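Local coordinates for protein DPSA (Streptomyces coelicolor, PDB 4CY9) that probably oxidises and stores iron and binds DNA as a twelve-subunit cage of the Dps family within the ferritin superfamily, at residues T37-H42 against P59-V64. Residues are numbered along the deposited sequence; the frame is centred on the assembly and turned at random. Where two conformers were deposited one is given.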
ATOM      1  N   THR A  37      13.163  -6.873 -28.036  1.00  8.64           N
ATOM      2  CA  THR A  37      13.707  -8.209 -28.203  1.00  8.16           C
ATOM      3  C   THR A  37      13.496  -9.013 -26.901  1.00  8.83           C
ATOM      4  O   THR A  37      13.203 -10.230 -26.971  1.00  8.45           O
ATOM      5  CB  THR A  37      15.235  -8.127 -28.496  1.00 11.12           C
ATOM      6  OG1 THR A  37      15.354  -7.484 -29.802  1.00 12.58           O
ATOM      7  CG2 THR A  37      15.914  -9.516 -28.537  1.00 14.35           C
ATOM      8  N   LEU A  38      13.600  -8.375 -25.731  1.00  8.32           N
ATOM      9  CA  LEU A  38      13.324  -9.160 -24.477  1.00  7.93           C
ATOM     10  C   LEU A  38      11.846  -9.601 -24.471  1.00  8.23           C
ATOM     11  O   LEU A  38      11.602 -10.730 -24.024  1.00  9.41           O
ATOM     12  CB  LEU A  38      13.538  -8.217 -23.248  1.00  8.70           C
ATOM     13  CG  LEU A  38      15.093  -7.972 -23.033  1.00  9.64           C
ATOM     14  CD1 LEU A  38      15.169  -6.786 -22.013  1.00  9.29           C
ATOM     15  CD2 LEU A  38      15.741  -9.220 -22.389  1.00  9.91           C
ATOM     16  N   LYS A  39      10.915  -8.752 -24.919  1.00  8.65           N
ATOM     17  CA  LYS A  39       9.516  -9.211 -24.907  1.00  9.17           C
ATOM     18  C   LYS A  39       9.382 -10.336 -25.916  1.00  9.94           C
ATOM     19  O   LYS A  39       8.671 -11.316 -25.658  1.00 10.03           O
ATOM     20  CB  LYS A  39       8.560  -8.100 -25.302  1.00 10.32           C
ATOM     21  CG  LYS A  39       8.143  -7.139 -24.104  1.00 12.62           C
ATOM     22  CD  LYS A  39       7.319  -8.100 -23.139  1.00 16.44           C
ATOM     23  CE  LYS A  39       6.500  -7.341 -22.155  1.00 26.78           C
ATOM     24  NZ  LYS A  39       5.756  -8.373 -21.326  1.00 19.87           N
ATOM     25  N   HIS A  40      10.013 -10.210 -27.069  1.00  9.62           N
ATOM     26  CA  HIS A  40       9.980 -11.352 -28.038  1.00  9.61           C
ATOM     27  C   HIS A  40      10.455 -12.655 -27.434  1.00 10.27           C
ATOM     28  O   HIS A  40       9.834 -13.719 -27.666  1.00  9.82           O
ATOM     29  CB  HIS A  40      10.863 -10.913 -29.268  1.00  9.27           C
ATOM     30  CG  HIS A  40      11.017 -11.987 -30.301  1.00 10.43           C
ATOM     31  ND1 HIS A  40      10.145 -12.131 -31.361  1.00 11.51           N
ATOM     32  CD2 HIS A  40      11.941 -13.037 -30.388  1.00 11.21           C
ATOM     33  CE1 HIS A  40      10.532 -13.199 -32.103  1.00 11.46           C
ATOM     34  NE2 HIS A  40      11.617 -13.764 -31.515  1.00 11.62           N
ATOM     35  N   VAL A  41      11.554 -12.600 -26.681  1.00  9.48           N
ATOM     36  CA  VAL A  41      12.030 -13.830 -26.040  1.00  9.12           C
ATOM     37  C   VAL A  41      10.978 -14.290 -25.028  1.00 10.78           C
ATOM     38  O   VAL A  41      10.670 -15.494 -24.892  1.00 10.37           O
ATOM     39  CB  VAL A  41      13.417 -13.589 -25.370  1.00  9.35           C
ATOM     40  CG1 VAL A  41      13.825 -14.861 -24.631  1.00 10.36           C
ATOM     41  CG2 VAL A  41      14.462 -13.311 -26.511  1.00  9.89           C
ATOM     42  N   HIS A  42      10.483 -13.397 -24.177  1.00  9.54           N
ATOM     43  CA  HIS A  42       9.473 -13.746 -23.168  1.00 11.16           C
ATOM     44  C   HIS A  42       8.302 -14.503 -23.819  1.00 10.83           C
ATOM     45  O   HIS A  42       7.785 -15.464 -23.244  1.00 11.41           O
ATOM     46  CB  HIS A  42       9.044 -12.419 -22.565  1.00 10.90           C
ATOM     47  CG  HIS A  42       7.911 -12.467 -21.586  1.00 14.72           C
ATOM     48  ND1 HIS A  42       8.103 -12.719 -20.260  1.00 14.73           N
ATOM     49  CD2 HIS A  42       6.601 -11.982 -21.716  1.00 18.32           C
ATOM     50  CE1 HIS A  42       6.952 -12.598 -19.548  1.00 17.42           C
ATOM     51  NE2 HIS A  42       5.990 -12.128 -20.482  1.00 22.94           N
ATOM     52  N   PRO A  59      11.055  -8.229 -15.239  1.00 16.59           N
ATOM     53  CA  PRO A  59      11.529  -7.016 -14.634  1.00 16.82           C
ATOM     54  C   PRO A  59      12.670  -6.336 -15.451  1.00 16.36           C
ATOM     55  O   PRO A  59      12.847  -5.123 -15.315  1.00 16.32           O
ATOM     56  CB  PRO A  59      12.101  -7.428 -13.310  1.00 21.08           C
ATOM     57  CG  PRO A  59      12.342  -8.927 -13.377  1.00 23.87           C
ATOM     58  CD  PRO A  59      11.200  -9.395 -14.253  1.00 18.15           C
ATOM     59  N   GLN A  60      13.426  -7.104 -16.241  1.00 13.16           N
ATOM     60  CA  GLN A  60      14.443  -6.489 -17.069  1.00 11.63           C
ATOM     61  C   GLN A  60      13.783  -5.693 -18.229  1.00  9.67           C
ATOM     62  O   GLN A  60      14.282  -4.623 -18.576  1.00 11.34           O
ATOM     63  CB  GLN A  60      15.328  -7.595 -17.623  1.00 11.78           C
ATOM     64  CG  GLN A  60      16.361  -7.028 -18.569  1.00 12.50           C
ATOM     65  CD  GLN A  60      17.476  -6.138 -17.891  1.00 16.30           C
ATOM     66  OE1 GLN A  60      17.421  -5.728 -16.637  1.00 21.51           O
ATOM     67  NE2 GLN A  60      18.464  -5.829 -18.651  1.00 13.42           N
ATOM     68  N   VAL A  61      12.637  -6.166 -18.747  1.00 10.32           N
ATOM     69  CA  VAL A  61      11.891  -5.394 -19.774  1.00  9.78           C
ATOM     70  C   VAL A  61      11.567  -4.030 -19.188  1.00  9.32           C
ATOM     71  O   VAL A  61      11.762  -2.960 -19.783  1.00  9.36           O
ATOM     72  CB  VAL A  61      10.557  -6.096 -20.166  1.00 11.08           C
ATOM     73  CG1 VAL A  61       9.697  -5.143 -21.041  1.00 13.07           C
ATOM     74  CG2 VAL A  61      10.921  -7.337 -21.016  1.00 11.55           C
ATOM     75  N   ASP A  62      11.053  -4.061 -17.947  1.00 11.30           N
ATOM     76  CA  ASP A  62      10.641  -2.800 -17.325  1.00 11.24           C
ATOM     77  C   ASP A  62      11.837  -1.882 -17.064  1.00 12.20           C
ATOM     78  O   ASP A  62      11.740  -0.682 -17.311  1.00 10.66           O
ATOM     79  CB  ASP A  62       9.987  -3.045 -15.909  1.00 14.74           C
ATOM     80  CG  ASP A  62       8.648  -3.850 -16.005  1.00 20.85           C
ATOM     81  OD1 ASP A  62       8.034  -3.874 -17.078  1.00 22.24           O
ATOM     82  OD2 ASP A  62       8.313  -4.470 -14.933  1.00 23.43           O
ATOM     83  N   GLN A  63      12.942  -2.467 -16.612  1.00  9.44           N
ATOM     84  CA  GLN A  63      14.155  -1.689 -16.305  0.70 10.51           C
ATOM     85  C   GLN A  63      14.734  -1.074 -17.600  1.00  9.69           C
ATOM     86  O   GLN A  63      15.196   0.132 -17.626  1.00 10.31           O
ATOM     87  CB  GLN A  63      15.241  -2.587 -15.625  0.70 12.96           C
ATOM     88  CG  GLN A  63      16.413  -1.684 -15.259  0.70 17.55           C
ATOM     89  CD  GLN A  63      17.168  -1.774 -13.862  0.70 27.32           C
ATOM     90  OE1 GLN A  63      17.058  -2.691 -13.015  0.70 33.24           O
ATOM     91  NE2 GLN A  63      17.985  -0.766 -13.670  0.70 25.41           N
ATOM     92  N   VAL A  64      14.751  -1.864 -18.673  1.00  8.65           N
ATOM     93  CA  VAL A  64      15.295  -1.342 -19.954  1.00  8.19           C
ATOM     94  C   VAL A  64      14.388  -0.267 -20.566  1.00  9.58           C
ATOM     95  O   VAL A  64      14.882   0.732 -21.134  1.00  9.30           O
ATOM     96  CB  VAL A  64      15.526  -2.536 -20.963  1.00  7.96           C
ATOM     97  CG1 VAL A  64      15.954  -2.027 -22.380  1.00  7.50           C
ATOM     98  CG2 VAL A  64      16.668  -3.467 -20.391  1.00  7.70           C
TER
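Leu38 and Val61 show how two antiparallel helices of a bundle can meet through very few side chains. CB of Leu38 touches CG2 of Val61 at 3.6 Å, and the CA atoms of this pair, 6.2 Å apart, are the nearest across the contact. The short axes come within 9.6 Å and run at 166° to each other, close to fully antiparallel. With CG anti to its carbonyl carbon (chi1 -74°), Leu38 carries CD1 to the groove between Gln60 and Val64, one turn apart on the facing helix. There CD1 slants across the bent Gln60 chain, 3.7 Å from Gln60 CG, and lies 4.0 Å from CG2 of Val64. This is the tight, mainly apolar side: Leu112 and Tyr116 of helix 105-133 and Phe151 of helix 135-158 also pack on Leu38, while the amide NE2 of Gln60 is hydrogen-bonded to the Tyr116 hydroxyl.

The other flank is looser and polar at its end. Lys39 bends at chi2 and crosses Val61 at about a right angle, its CG and CE each 4.0 Å from CG1. The ammonium reaches beyond this methyl to salt bridges with Asp58 and with Asp69 of a second subunit. Asp62, on the exposed side of helix 50-77, keeps OD1 6.6 Å from Lys39 NZ, too far for contact, though its charge may still add weakly to the field there.

Replacing Val61 with an alanine would probably open a gap facing Leu38 CB and the Lys39 methylenes, leaving the aliphatic part of the lysine less well supported on its way to the two carboxylates. No hydrogen bond links the two segments; apolar packing inside and a charged margin facing the neighbouring subunit join helices 14-44 and 50-77, the first antiparallel pair of the ferritin-like four-helix bundle from which Dps cages are built.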